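Local coordinates for protein esterase (Rhizomucor miehei CAU432, PDB 4WY8) that hydrolyses carboxylic esters, probably through a serine nucleophile carried on an alpha/beta hydrolase fold, at residues 8-13 / 299-304; 134-139 / 171-176; 158-163 / 183-188; 210-215 / 288-293. All blocks are in the same frame, centred on the assembly; numbering follows the deposited sequence. Where two conformers were deposited one is given.

Contact 1 of 4, residues 8-13 / 299-304; sequences KPYCQN and LSPTGS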
loop_
_atom_site.group_PDB
_atom_site.type_symbol
_atom_site.label_atom_id
_atom_site.label_comp_id
_atom_site.label_asym_id
_atom_site.label_seq_id
_atom_site.Cartn_x
_atom_site.Cartn_y
_atom_site.Cartn_z
ATOM N N LYS A 8 -11.414 0.727 -11.711
ATOM C CA LYS A 8 -11.045 2.073 -12.109
ATOM C C LYS A 8 -11.094 2.172 -13.637
ATOM O O LYS A 8 -10.898 1.173 -14.337
ATOM C CB LYS A 8 -9.648 2.428 -11.566
ATOM C CG LYS A 8 -9.537 2.176 -10.063
ATOM C CD LYS A 8 -8.526 3.080 -9.390
ATOM C CE LYS A 8 -8.462 2.761 -7.900
ATOM N NZ LYS A 8 -7.105 2.981 -7.289
ATOM N N PRO A 9 -11.374 3.380 -14.153
ATOM C CA PRO A 9 -11.513 3.665 -15.591
ATOM C C PRO A 9 -10.429 3.040 -16.492
ATOM O O PRO A 9 -10.764 2.375 -17.472
ATOM C CB PRO A 9 -11.450 5.204 -15.644
ATOM C CG PRO A 9 -11.591 5.687 -14.166
ATOM C CD PRO A 9 -11.909 4.483 -13.337
ATOM N N TYR A 10 -9.159 3.257 -16.184
ATOM C CA TYR A 10 -8.076 2.719 -17.007
ATOM C C TYR A 10 -8.172 1.193 -17.128
ATOM O O TYR A 10 -8.125 0.631 -18.242
ATOM C CB TYR A 10 -6.729 3.137 -16.404
ATOM C CG TYR A 10 -5.484 2.727 -17.166
ATOM C CD1 TYR A 10 -4.696 3.678 -17.816
ATOM C CD2 TYR A 10 -5.058 1.401 -17.183
ATOM C CE1 TYR A 10 -3.531 3.314 -18.485
ATOM C CE2 TYR A 10 -3.905 1.022 -17.855
ATOM C CZ TYR A 10 -3.142 1.981 -18.497
ATOM O OH TYR A 10 -1.995 1.593 -19.152
ATOM N N CYS A 11 -8.335 0.540 -15.974
ATOM C CA CYS A 11 -8.376 -0.917 -15.875
ATOM C C CYS A 11 -9.629 -1.481 -16.541
ATOM O O CYS A 11 -9.591 -2.561 -17.145
ATOM C CB CYS A 11 -8.303 -1.348 -14.397
ATOM S SG CYS A 11 -6.624 -1.213 -13.639
ATOM N N GLN A 12 -10.735 -0.745 -16.439
ATOM C CA GLN A 12 -11.946 -1.101 -17.173
ATOM C C GLN A 12 -11.657 -1.108 -18.673
ATOM O O GLN A 12 -11.899 -2.106 -19.384
ATOM C CB GLN A 12 -13.069 -0.113 -16.856
ATOM C CG GLN A 12 -14.394 -0.442 -17.519
ATOM C CD GLN A 12 -15.043 -1.688 -16.943
ATOM O OE1 GLN A 12 -15.355 -1.750 -15.749
ATOM N NE2 GLN A 12 -15.243 -2.693 -17.793
ATOM N N ASN A 13 -11.090 0.005 -19.128
ATOM C CA ASN A 13 -10.736 0.158 -20.520
ATOM C C ASN A 13 -9.891 -1.007 -21.020
ATOM O O ASN A 13 -10.185 -1.585 -22.066
ATOM C CB ASN A 13 -9.967 1.460 -20.736
ATOM C CG ASN A 13 -9.643 1.692 -22.192
ATOM O OD1 ASN A 13 -10.549 1.808 -23.019
ATOM N ND2 ASN A 13 -8.355 1.669 -22.531
ATOM N N LEU A 299 1.251 3.592 -18.183
ATOM C CA LEU A 299 1.099 3.211 -16.789
ATOM C C LEU A 299 -0.136 3.855 -16.189
ATOM O O LEU A 299 -0.230 5.077 -16.169
ATOM C CB LEU A 299 2.354 3.622 -16.007
ATOM C CG LEU A 299 2.379 3.215 -14.537
ATOM C CD1 LEU A 299 2.380 1.691 -14.422
ATOM C CD2 LEU A 299 3.615 3.816 -13.873
ATOM N N SER A 300 -1.062 3.043 -15.675
ATOM C CA SER A 300 -2.297 3.571 -15.093
ATOM C C SER A 300 -1.976 4.437 -13.875
ATOM O O SER A 300 -0.900 4.314 -13.300
ATOM C CB SER A 300 -3.254 2.439 -14.694
ATOM O OG SER A 300 -2.858 1.761 -13.517
ATOM N N PRO A 301 -2.893 5.348 -13.508
ATOM C CA PRO A 301 -2.676 6.141 -12.287
ATOM C C PRO A 301 -2.399 5.257 -11.050
ATOM O O PRO A 301 -1.452 5.512 -10.272
ATOM C CB PRO A 301 -3.993 6.915 -12.137
ATOM C CG PRO A 301 -4.532 7.018 -13.564
ATOM C CD PRO A 301 -4.129 5.734 -14.224
ATOM N N THR A 302 -3.192 4.201 -10.882
ATOM C CA THR A 302 -2.976 3.338 -9.738
ATOM C C THR A 302 -1.645 2.607 -9.860
ATOM O O THR A 302 -0.974 2.372 -8.850
ATOM C CB THR A 302 -4.075 2.303 -9.561
ATOM O OG1 THR A 302 -5.362 2.929 -9.694
ATOM C CG2 THR A 302 -3.945 1.662 -8.170
ATOM N N GLY A 303 -1.250 2.251 -11.084
ATOM C CA GLY A 303 0.057 1.645 -11.300
ATOM C C GLY A 303 1.150 2.544 -10.739
ATOM O O GLY A 303 2.085 2.088 -10.064
ATOM N N SER A 304 1.016 3.838 -10.998
ATOM C CA SER A 304 1.980 4.824 -10.506
ATOM C C SER A 304 1.967 4.945 -8.983
ATOM O O SER A 304 3.044 5.071 -8.335
ATOM C CB SER A 304 1.721 6.187 -11.153
ATOM O OG SER A 304 2.693 7.135 -10.741
HETATM O O HOH W 1 -0.820 0.358 -16.694
#
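K8, the residue just ahead of helix 9-17, reaches across to T302 on the first turn of helix 301-322. Its chain crosses the threonine side chain at about a right angle, and the ammonium NZ donates to T302 OG1 over 3.0 Å, with the methyl T302 CG2 also close, 3.5 Å from K8 NZ. The lysine ends at the dimer interface, because the same NZ also donates to the carbonyl of V281 of the second subunit. At its other end the K8 backbone pairs with G288. Y10, in the first turn of the helix, makes the larger contact. Its CG stands anti to the backbone N (chi1 -177°), which swings the ring out to S300. There S300 CB sits almost over the middle of one ring face, 3.3 Å from the Y10 centroid and 15° off its normal, a close CH-pi contact. P301 adds a looser apolar touch, its CD lying 4.2 Å from Y10 CD1. The phenol OH bonds to T298 OG1 and more weakly to a water, and that water in turn accepts from S300 N at 2.9 Å. C11 turns toward I289, I290 and I293 instead. While S300 CB faces the tyrosine, S300 OG accepts from G303 N, 3.0 Å away, with an N-H...O angle of 152°. That bond is a classic serine N-cap, so the tyrosine ring lies against the capping residue that starts helix 301-322, the last helix of the fold, and packs the N-terminal helix onto it.

Contact 2 of 4, residues 134-139 / 171-176; sequences ECLDAV and AVVCIR
V139 N donates to C135 O at 2.9 Å, an ordinary helical bond between two residues that both lean on V173. This valine is the centre of the packing between helices 130-143 and 165-179. Its two methyls divide the work: V173 CG2, the branch beside its own backbone N, comes 3.8 Å from C135 CB and also lies against the backbone N of L136, while V173 CG1 meets V139 CG2 at 4.1 Å. One turn on from V173 along the same helix, R176 reaches L136. Its chain bends at chi2 (70°), and L136 CD2 touches it twice: 3.5 Å from R176 CG, and over one face of the guanidinium, 3.9 Å from R176 NH1. The two side chains meet at about a right angle. Around V173 the short helical segments cross at -65°, their axes 9.8 Å apart at closest approach. Beyond the pair, C135 and V139 also rest on F87 of strand 83-87, and L132, also on helix 130-143, packs on V173 as well. Across this surface the grip is entirely van der Waals: valine and leucine branches and the CB of C135 make up the buried part, and toward the partly exposed edge the arginine contributes its aliphatic chain and a guanidinium face rather than an N-H.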
loop_
_atom_site.group_PDB
_atom_site.type_symbol
_atom_site.label_atom_id
_atom_site.label_comp_id
_atom_site.label_asym_id
_atom_site.label_seq_id
_atom_site.Cartn_x
_atom_site.Cartn_y
_atom_site.Cartn_z
ATOM N N GLU A 134 18.521 -19.429 -14.913
ATOM C CA GLU A 134 19.109 -18.198 -15.450
ATOM C C GLU A 134 18.989 -17.036 -14.450
ATOM O O GLU A 134 19.948 -16.272 -14.251
ATOM C CB GLU A 134 18.456 -17.806 -16.779
ATOM C CG GLU A 134 18.824 -18.736 -17.945
ATOM C CD GLU A 134 17.929 -18.565 -19.174
ATOM O OE1 GLU A 134 16.861 -17.913 -19.068
ATOM O OE2 GLU A 134 18.293 -19.084 -20.255
ATOM N N CYS A 135 17.821 -16.906 -13.815
ATOM C CA CYS A 135 17.573 -15.782 -12.910
ATOM C C CYS A 135 18.429 -15.863 -11.648
ATOM O O CYS A 135 18.991 -14.844 -11.174
ATOM C CB CYS A 135 16.083 -15.707 -12.533
ATOM S SG CYS A 135 14.994 -15.311 -13.956
ATOM N N LEU A 136 18.526 -17.076 -11.112
ATOM C CA LEU A 136 19.365 -17.328 -9.957
ATOM C C LEU A 136 20.799 -17.015 -10.320
ATOM O O LEU A 136 21.481 -16.296 -9.599
ATOM C CB LEU A 136 19.215 -18.780 -9.488
ATOM C CG LEU A 136 20.145 -19.197 -8.349
ATOM C CD1 LEU A 136 19.840 -18.484 -7.002
ATOM C CD2 LEU A 136 20.066 -20.708 -8.184
ATOM N N ASP A 137 21.238 -17.490 -11.478
ATOM C CA ASP A 137 22.594 -17.185 -11.929
ATOM C C ASP A 137 22.850 -15.676 -12.053
ATOM O O ASP A 137 23.956 -15.191 -11.772
ATOM C CB ASP A 137 22.871 -17.843 -13.275
ATOM C CG ASP A 137 23.264 -19.307 -13.148
ATOM O OD1 ASP A 137 23.542 -19.768 -12.016
ATOM O OD2 ASP A 137 23.310 -19.990 -14.200
ATOM N N ALA A 138 21.845 -14.940 -12.511
ATOM C CA ALA A 138 21.962 -13.482 -12.615
ATOM C C ALA A 138 22.101 -12.801 -11.247
ATOM O O ALA A 138 22.949 -11.927 -11.065
ATOM C CB ALA A 138 20.775 -12.920 -13.354
ATOM N N VAL A 139 21.265 -13.192 -10.289
ATOM C CA VAL A 139 21.389 -12.657 -8.929
ATOM C C VAL A 139 22.760 -12.982 -8.326
ATOM O O VAL A 139 23.421 -12.113 -7.745
ATOM C CB VAL A 139 20.287 -13.207 -7.999
ATOM C CG1 VAL A 139 20.522 -12.762 -6.549
ATOM C CG2 VAL A 139 18.900 -12.775 -8.484
ATOM N N ALA A 171 9.972 -15.124 -6.110
ATOM C CA ALA A 171 9.718 -15.958 -4.929
ATOM C C ALA A 171 10.612 -17.220 -4.895
ATOM O O ALA A 171 11.268 -17.559 -3.861
ATOM C CB ALA A 171 8.247 -16.347 -4.877
ATOM N N VAL A 172 10.627 -17.928 -6.017
ATOM C CA VAL A 172 11.342 -19.205 -6.042
ATOM C C VAL A 172 12.867 -19.024 -6.145
ATOM O O VAL A 172 13.619 -19.866 -5.673
ATOM C CB VAL A 172 10.820 -20.116 -7.172
ATOM C CG1 VAL A 172 9.370 -20.449 -6.914
ATOM C CG2 VAL A 172 10.987 -19.457 -8.563
ATOM N N VAL A 173 13.328 -17.934 -6.758
ATOM C CA VAL A 173 14.748 -17.615 -6.701
ATOM C C VAL A 173 15.137 -17.367 -5.234
ATOM O O VAL A 173 16.209 -17.787 -4.799
ATOM C CB VAL A 173 15.115 -16.395 -7.564
ATOM C CG1 VAL A 173 16.382 -15.723 -7.042
ATOM C CG2 VAL A 173 15.290 -16.809 -9.008
ATOM N N CYS A 174 14.263 -16.716 -4.462
ATOM C CA CYS A 174 14.561 -16.567 -3.028
ATOM C C CYS A 174 14.659 -17.920 -2.298
ATOM O O CYS A 174 15.670 -18.180 -1.600
ATOM C CB CYS A 174 13.515 -15.687 -2.339
ATOM S SG CYS A 174 13.721 -13.939 -2.758
ATOM N N ILE A 175 13.649 -18.787 -2.470
ATOM C CA ILE A 175 13.714 -20.115 -1.824
ATOM C C ILE A 175 14.987 -20.884 -2.239
ATOM O O ILE A 175 15.677 -21.525 -1.418
ATOM C CB ILE A 175 12.505 -20.972 -2.168
ATOM C CG1 ILE A 175 11.216 -20.243 -1.787
ATOM C CG2 ILE A 175 12.608 -22.359 -1.505
ATOM C CD1 ILE A 175 9.963 -20.892 -2.383
ATOM N N ARG A 176 15.297 -20.814 -3.526
ATOM C CA ARG A 176 16.466 -21.493 -4.052
ATOM C C ARG A 176 17.787 -20.968 -3.476
ATOM O O ARG A 176 18.647 -21.756 -3.095
ATOM C CB ARG A 176 16.494 -21.391 -5.571
ATOM C CG ARG A 176 17.610 -22.204 -6.142
ATOM C CD ARG A 176 17.302 -23.692 -5.986
ATOM N NE ARG A 176 18.522 -24.480 -6.077
ATOM C CZ ARG A 176 19.148 -24.766 -7.210
ATOM N NH1 ARG A 176 18.666 -24.338 -8.370
ATOM N NH2 ARG A 176 20.258 -25.485 -7.175
#

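Contact 3 of 4, residues 158-163 / 183-188; sequences LVVAGD and NIIKGQ
L158 lies against the loop that leads residues 183-188 back into the sheet. Its CB is 3.7 Å from I184 O, CG passes a little farther from the same oxygen, and of the two tips CD2 goes deeper, lying 3.8 Å from I184 O and 4.2 Å from I185 CG1. With CG anti to the backbone N (chi1 -166°), the leucine runs toward helix 130-143, where V139 and V142 receive it. The backbone of L158 works too: its O accepts from K186 N at 2.9 Å, with an N-H...O angle of 158°. K186 itself turns away after CB and CG have brushed L158 O, and its NZ donates to the carbonyl of N183. Next comes the parallel pairing proper. V160 N donates to G187 O over 3.0 Å, coming in 20° from the carbonyl plane, and V160 then sits beside Q188. These are neighbouring parallel strands, 159-163 and 188-191, joined through helix 165-179 in the beta-alpha-beta crossover of an alpha/beta hydrolase. Strand 159-163 runs on through G162 into what is probably the nucleophile elbow. On the face covered by helix 165-179 V160 and Q188 point the same way, V160 CG2 3.8 Å from Q188 CB, with C174 packed on both. The other methyl, V160 CG1, meets I185 CD1 at 4.0 Å, the two side chains crossing at about a right angle. Beyond CB the glutamine leads away from V160, and its NE2 donates to the carbonyl of P251.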
loop_
_atom_site.group_PDB
_atom_site.type_symbol
_atom_site.label_atom_id
_atom_site.label_comp_id
_atom_site.label_asym_id
_atom_site.label_seq_id
_atom_site.Cartn_x
_atom_site.Cartn_y
_atom_site.Cartn_z
ATOM N N LEU A 158 20.998 -5.530 -2.686
ATOM C CA LEU A 158 20.338 -6.268 -3.746
ATOM C C LEU A 158 18.915 -6.694 -3.341
ATOM O O LEU A 158 18.692 -7.213 -2.245
ATOM C CB LEU A 158 21.181 -7.485 -4.135
ATOM C CG LEU A 158 20.890 -8.266 -5.423
ATOM C CD1 LEU A 158 22.163 -8.919 -5.865
ATOM C CD2 LEU A 158 19.844 -9.335 -5.180
ATOM N N VAL A 159 17.951 -6.400 -4.212
ATOM C CA VAL A 159 16.581 -6.875 -4.040
ATOM C C VAL A 159 16.104 -7.508 -5.335
ATOM O O VAL A 159 16.574 -7.155 -6.419
ATOM C CB VAL A 159 15.621 -5.750 -3.654
ATOM C CG1 VAL A 159 16.019 -5.136 -2.322
ATOM C CG2 VAL A 159 15.591 -4.704 -4.745
ATOM N N VAL A 160 15.214 -8.492 -5.233
ATOM C CA VAL A 160 14.610 -9.060 -6.437
ATOM C C VAL A 160 13.174 -8.570 -6.519
ATOM O O VAL A 160 12.509 -8.375 -5.491
ATOM C CB VAL A 160 14.626 -10.603 -6.449
ATOM C CG1 VAL A 160 16.053 -11.114 -6.392
ATOM C CG2 VAL A 160 13.812 -11.154 -5.260
ATOM N N ALA A 161 12.687 -8.377 -7.733
ATOM C CA ALA A 161 11.342 -7.885 -7.918
ATOM C C ALA A 161 10.813 -8.388 -9.233
ATOM O O ALA A 161 11.561 -8.530 -10.190
ATOM C CB ALA A 161 11.318 -6.361 -7.881
ATOM N N GLY A 162 9.525 -8.663 -9.292
ATOM C CA GLY A 162 8.967 -9.171 -10.523
ATOM C C GLY A 162 7.462 -9.187 -10.513
ATOM O O GLY A 162 6.813 -9.222 -9.437
ATOM N N ASP A 163 6.896 -9.172 -11.715
ATOM C CA ASP A 163 5.423 -9.129 -11.802
ATOM C C ASP A 163 4.831 -10.397 -12.373
ATOM O O ASP A 163 5.363 -10.933 -13.331
ATOM C CB ASP A 163 4.956 -7.956 -12.662
ATOM C CG ASP A 163 5.473 -8.040 -14.082
ATOM O OD1 ASP A 163 6.717 -8.115 -14.237
ATOM O OD2 ASP A 163 4.650 -8.030 -15.042
ATOM N N ASN A 183 23.073 -15.596 1.466
ATOM C CA ASN A 183 22.364 -14.501 2.102
ATOM C C ASN A 183 22.549 -13.243 1.281
ATOM O O ASN A 183 22.838 -12.166 1.813
ATOM C CB ASN A 183 22.861 -14.288 3.525
ATOM C CG ASN A 183 22.735 -15.539 4.379
ATOM O OD1 ASN A 183 21.625 -15.937 4.757
ATOM N ND2 ASN A 183 23.876 -16.147 4.720
ATOM N N ILE A 184 22.335 -13.372 -0.017
ATOM C CA ILE A 184 22.678 -12.305 -0.935
ATOM C C ILE A 184 21.482 -11.480 -1.404
ATOM O O ILE A 184 21.669 -10.431 -2.007
ATOM C CB ILE A 184 23.383 -12.864 -2.171
ATOM C CG1 ILE A 184 22.480 -13.876 -2.889
ATOM C CG2 ILE A 184 24.727 -13.476 -1.778
ATOM C CD1 ILE A 184 23.090 -14.418 -4.211
ATOM N N ILE A 185 20.264 -11.935 -1.109
ATOM C CA ILE A 185 19.050 -11.192 -1.450
ATOM C C ILE A 185 18.465 -10.540 -0.207
ATOM O O ILE A 185 18.139 -11.234 0.753
ATOM C CB ILE A 185 17.969 -12.117 -2.089
ATOM C CG1 ILE A 185 18.501 -12.810 -3.346
ATOM C CG2 ILE A 185 16.726 -11.330 -2.445
ATOM C CD1 ILE A 185 17.542 -13.850 -3.891
ATOM N N LYS A 186 18.335 -9.211 -0.213
ATOM C CA LYS A 186 17.871 -8.483 0.965
ATOM C C LYS A 186 16.392 -8.168 1.012
ATOM O O LYS A 186 15.887 -7.642 2.022
ATOM C CB LYS A 186 18.646 -7.157 1.102
ATOM C CG LYS A 186 20.150 -7.304 0.945
ATOM C CD LYS A 186 20.713 -8.275 1.993
ATOM C CE LYS A 186 22.220 -8.485 1.785
ATOM N NZ LYS A 186 22.779 -9.535 2.696
ATOM N N GLY A 187 15.691 -8.422 -0.082
ATOM C CA GLY A 187 14.277 -8.097 -0.137
ATOM C C GLY A 187 13.671 -8.691 -1.382
ATOM O O GLY A 187 14.346 -8.854 -2.406
ATOM N N GLN A 188 12.390 -9.020 -1.307
ATOM C CA GLN A 188 11.712 -9.547 -2.475
ATOM C C GLN A 188 10.416 -8.766 -2.640
ATOM O O GLN A 188 9.699 -8.538 -1.659
ATOM C CB GLN A 188 11.456 -11.062 -2.327
ATOM C CG GLN A 188 10.566 -11.433 -1.160
ATOM C CD GLN A 188 10.415 -12.945 -0.961
ATOM O OE1 GLN A 188 10.130 -13.682 -1.912
ATOM N NE2 GLN A 188 10.549 -13.407 0.299
#

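Contact 4 of 4, residues 210-215 / 288-293; sequences NYYLTR and GIIHGI
The H291 imidazole carries L213 CD2 squarely over one face: the methyl is 3.5 Å from the ring centroid and only 3° off the normal, so all five ring atoms are almost equally close to it. The Y211 ring receives I290 CG2 at its edge, 3.9 Å from Y211 CD1, while F207 meets the same tyrosine edge-to-face. The Y212 ring is approached obliquely, with H291 O 3.3 Å from Y212 CD2 and G292 CA 4.0 Å from Y212 CE2. G292, at positive phi (102°), has only hydrogens to put against this ring. I290 reaches the tyrosine as well, through CD1, which lies 3.8 Å from Y212 CB. H291 belongs to what is probably the Ser-His-Asp catalytic triad of the alpha/beta hydrolase: NE2 bonds to S164 OG and ND1 to D261 OD2. L213 therefore packs on the face of a ring whose two nitrogens are fixed by those partners, with Y192 meeting the ring too. L213 CG stands anti to its backbone N (chi1 176°), which brings the leucine's CD2 down on the imidazole; its CB also lies beside H291 CB. A water accepts from H291 N at 3.0 Å and also lies close to Y211 O, linking the two backbones. At its far end Y212 OH bonds to N295 ND2, a few residues past the histidine.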
loop_
_atom_site.group_PDB
_atom_site.type_symbol
_atom_site.label_atom_id
_atom_site.label_comp_id
_atom_site.label_asym_id
_atom_site.label_seq_id
_atom_site.Cartn_x
_atom_site.Cartn_y
_atom_site.Cartn_z
ATOM N N ASN A 210 -13.013 -11.914 -18.963
ATOM C CA ASN A 210 -13.242 -10.464 -19.114
ATOM C C ASN A 210 -12.460 -9.546 -18.169
ATOM O O ASN A 210 -12.802 -8.366 -18.023
ATOM C CB ASN A 210 -14.729 -10.156 -18.967
ATOM C CG ASN A 210 -15.575 -10.931 -19.948
ATOM O OD1 ASN A 210 -15.264 -10.989 -21.143
ATOM N ND2 ASN A 210 -16.638 -11.547 -19.450
ATOM N N TYR A 211 -11.392 -10.050 -17.561
ATOM C CA TYR A 211 -10.491 -9.174 -16.802
ATOM C C TYR A 211 -9.030 -9.285 -17.257
ATOM O O TYR A 211 -8.092 -9.301 -16.421
ATOM C CB TYR A 211 -10.599 -9.484 -15.319
ATOM C CG TYR A 211 -11.971 -9.228 -14.711
ATOM C CD1 TYR A 211 -12.311 -7.979 -14.225
ATOM C CD2 TYR A 211 -12.920 -10.255 -14.624
ATOM C CE1 TYR A 211 -13.565 -7.748 -13.632
ATOM C CE2 TYR A 211 -14.171 -10.039 -14.057
ATOM C CZ TYR A 211 -14.487 -8.780 -13.566
ATOM O OH TYR A 211 -15.720 -8.547 -12.994
ATOM N N TYR A 212 -8.864 -9.364 -18.583
ATOM C CA TYR A 212 -7.572 -9.339 -19.270
ATOM C C TYR A 212 -6.751 -10.612 -19.067
ATOM O O TYR A 212 -6.485 -11.324 -20.032
ATOM C CB TYR A 212 -6.787 -8.095 -18.831
ATOM C CG TYR A 212 -5.485 -7.870 -19.559
ATOM C CD1 TYR A 212 -5.474 -7.467 -20.891
ATOM C CD2 TYR A 212 -4.262 -8.056 -18.915
ATOM C CE1 TYR A 212 -4.280 -7.256 -21.570
ATOM C CE2 TYR A 212 -3.062 -7.852 -19.586
ATOM C CZ TYR A 212 -3.079 -7.450 -20.910
ATOM O OH TYR A 212 -1.895 -7.253 -21.578
ATOM N N LEU A 213 -6.338 -10.911 -17.839
ATOM C CA LEU A 213 -5.741 -12.219 -17.554
ATOM C C LEU A 213 -6.874 -13.199 -17.291
ATOM O O LEU A 213 -7.648 -12.992 -16.372
ATOM C CB LEU A 213 -4.783 -12.184 -16.351
ATOM C CG LEU A 213 -4.201 -13.571 -15.965
ATOM C CD1 LEU A 213 -3.339 -14.133 -17.094
ATOM C CD2 LEU A 213 -3.368 -13.512 -14.680
ATOM N N THR A 214 -6.970 -14.257 -18.084
ATOM C CA THR A 214 -8.071 -15.206 -17.962
ATOM C C THR A 214 -7.561 -16.568 -17.486
ATOM O O THR A 214 -6.361 -16.841 -17.541
ATOM C CB THR A 214 -8.778 -15.382 -19.316
ATOM O OG1 THR A 214 -7.832 -15.886 -20.262
ATOM C CG2 THR A 214 -9.277 -14.034 -19.833
ATOM N N ARG A 215 -8.474 -17.425 -17.046
ATOM C CA ARG A 215 -8.120 -18.780 -16.668
ATOM C C ARG A 215 -7.552 -19.500 -17.874
ATOM O O ARG A 215 -6.521 -20.175 -17.792
ATOM C CB ARG A 215 -9.343 -19.515 -16.151
ATOM C CG ARG A 215 -9.170 -21.014 -15.956
ATOM C CD ARG A 215 -10.544 -21.683 -15.805
ATOM N NE ARG A 215 -11.016 -21.643 -14.433
ATOM C CZ ARG A 215 -12.279 -21.422 -14.068
ATOM N NH1 ARG A 215 -13.222 -21.213 -14.974
ATOM N NH2 ARG A 215 -12.595 -21.395 -12.780
ATOM N N GLY A 288 -9.949 -2.129 -6.996
ATOM C CA GLY A 288 -10.356 -1.596 -8.280
ATOM C C GLY A 288 -9.401 -1.798 -9.443
ATOM O O GLY A 288 -9.577 -1.173 -10.491
ATOM N N ILE A 289 -8.415 -2.682 -9.298
ATOM C CA ILE A 289 -7.483 -2.902 -10.397
ATOM C C ILE A 289 -7.481 -4.337 -10.884
ATOM O O ILE A 289 -7.910 -5.266 -10.192
ATOM C CB ILE A 289 -6.019 -2.525 -10.022
ATOM C CG1 ILE A 289 -5.476 -3.451 -8.938
ATOM C CG2 ILE A 289 -5.920 -1.085 -9.586
ATOM C CD1 ILE A 289 -3.991 -3.345 -8.791
ATOM N N ILE A 290 -6.976 -4.502 -12.100
ATOM C CA ILE A 290 -6.826 -5.813 -12.682
ATOM C C ILE A 290 -5.369 -6.173 -12.840
ATOM O O ILE A 290 -4.476 -5.336 -12.706
ATOM C CB ILE A 290 -7.503 -5.917 -14.064
ATOM C CG1 ILE A 290 -6.942 -4.835 -15.003
ATOM C CG2 ILE A 290 -9.016 -5.829 -13.908
ATOM C CD1 ILE A 290 -7.204 -5.097 -16.508
ATOM N N HIS A 291 -5.158 -7.444 -13.126
ATOM C CA HIS A 291 -3.859 -7.939 -13.499
ATOM C C HIS A 291 -3.381 -7.298 -14.809
ATOM O O HIS A 291 -4.172 -7.088 -15.726
ATOM C CB HIS A 291 -3.932 -9.463 -13.629
ATOM C CG HIS A 291 -2.601 -10.144 -13.655
ATOM N ND1 HIS A 291 -2.104 -10.844 -12.570
ATOM C CD2 HIS A 291 -1.688 -10.294 -14.645
ATOM C CE1 HIS A 291 -0.931 -11.364 -12.884
ATOM N NE2 HIS A 291 -0.653 -11.043 -14.139
ATOM N N GLY A 292 -2.083 -7.021 -14.895
ATOM C CA GLY A 292 -1.452 -6.632 -16.146
ATOM C C GLY A 292 -1.151 -5.154 -16.345
ATOM O O GLY A 292 -0.752 -4.730 -17.444
ATOM N N ILE A 293 -1.258 -4.367 -15.285
ATOM C CA ILE A 293 -1.032 -2.947 -15.454
ATOM C C ILE A 293 0.449 -2.612 -15.646
ATOM O O ILE A 293 0.777 -1.509 -16.079
ATOM C CB ILE A 293 -1.635 -2.146 -14.293
ATOM C CG1 ILE A 293 -1.091 -2.586 -12.940
ATOM C CG2 ILE A 293 -3.156 -2.334 -14.296
ATOM C CD1 ILE A 293 -1.776 -1.831 -11.795
HETATM O O HOH W 2 -7.313 -9.306 -13.950
#

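From the N terminus, contact 1 opens at residues 8-13 and closes only at 299-304, so the other three contacts nest inside its loop. Next 134-139 opens contact 2 and 158-163 opens contact 3; their partners follow as 171-176 and 183-188, so these two cross. They touch through V139 and C174, joining two helices to the central sheet. Contact 4 comes later in series, drawing the loop 210-215 to the probable catalytic histidine loop at 288-293. The centres of contacts 1 and 4 are about 11 Å apart, and they abut where K8 pairs with G288 and where C11 and T302 pack on residues 289-293. Contacts 1 and 4 lie together, opposite contacts 2 and 3 across the chain's centre.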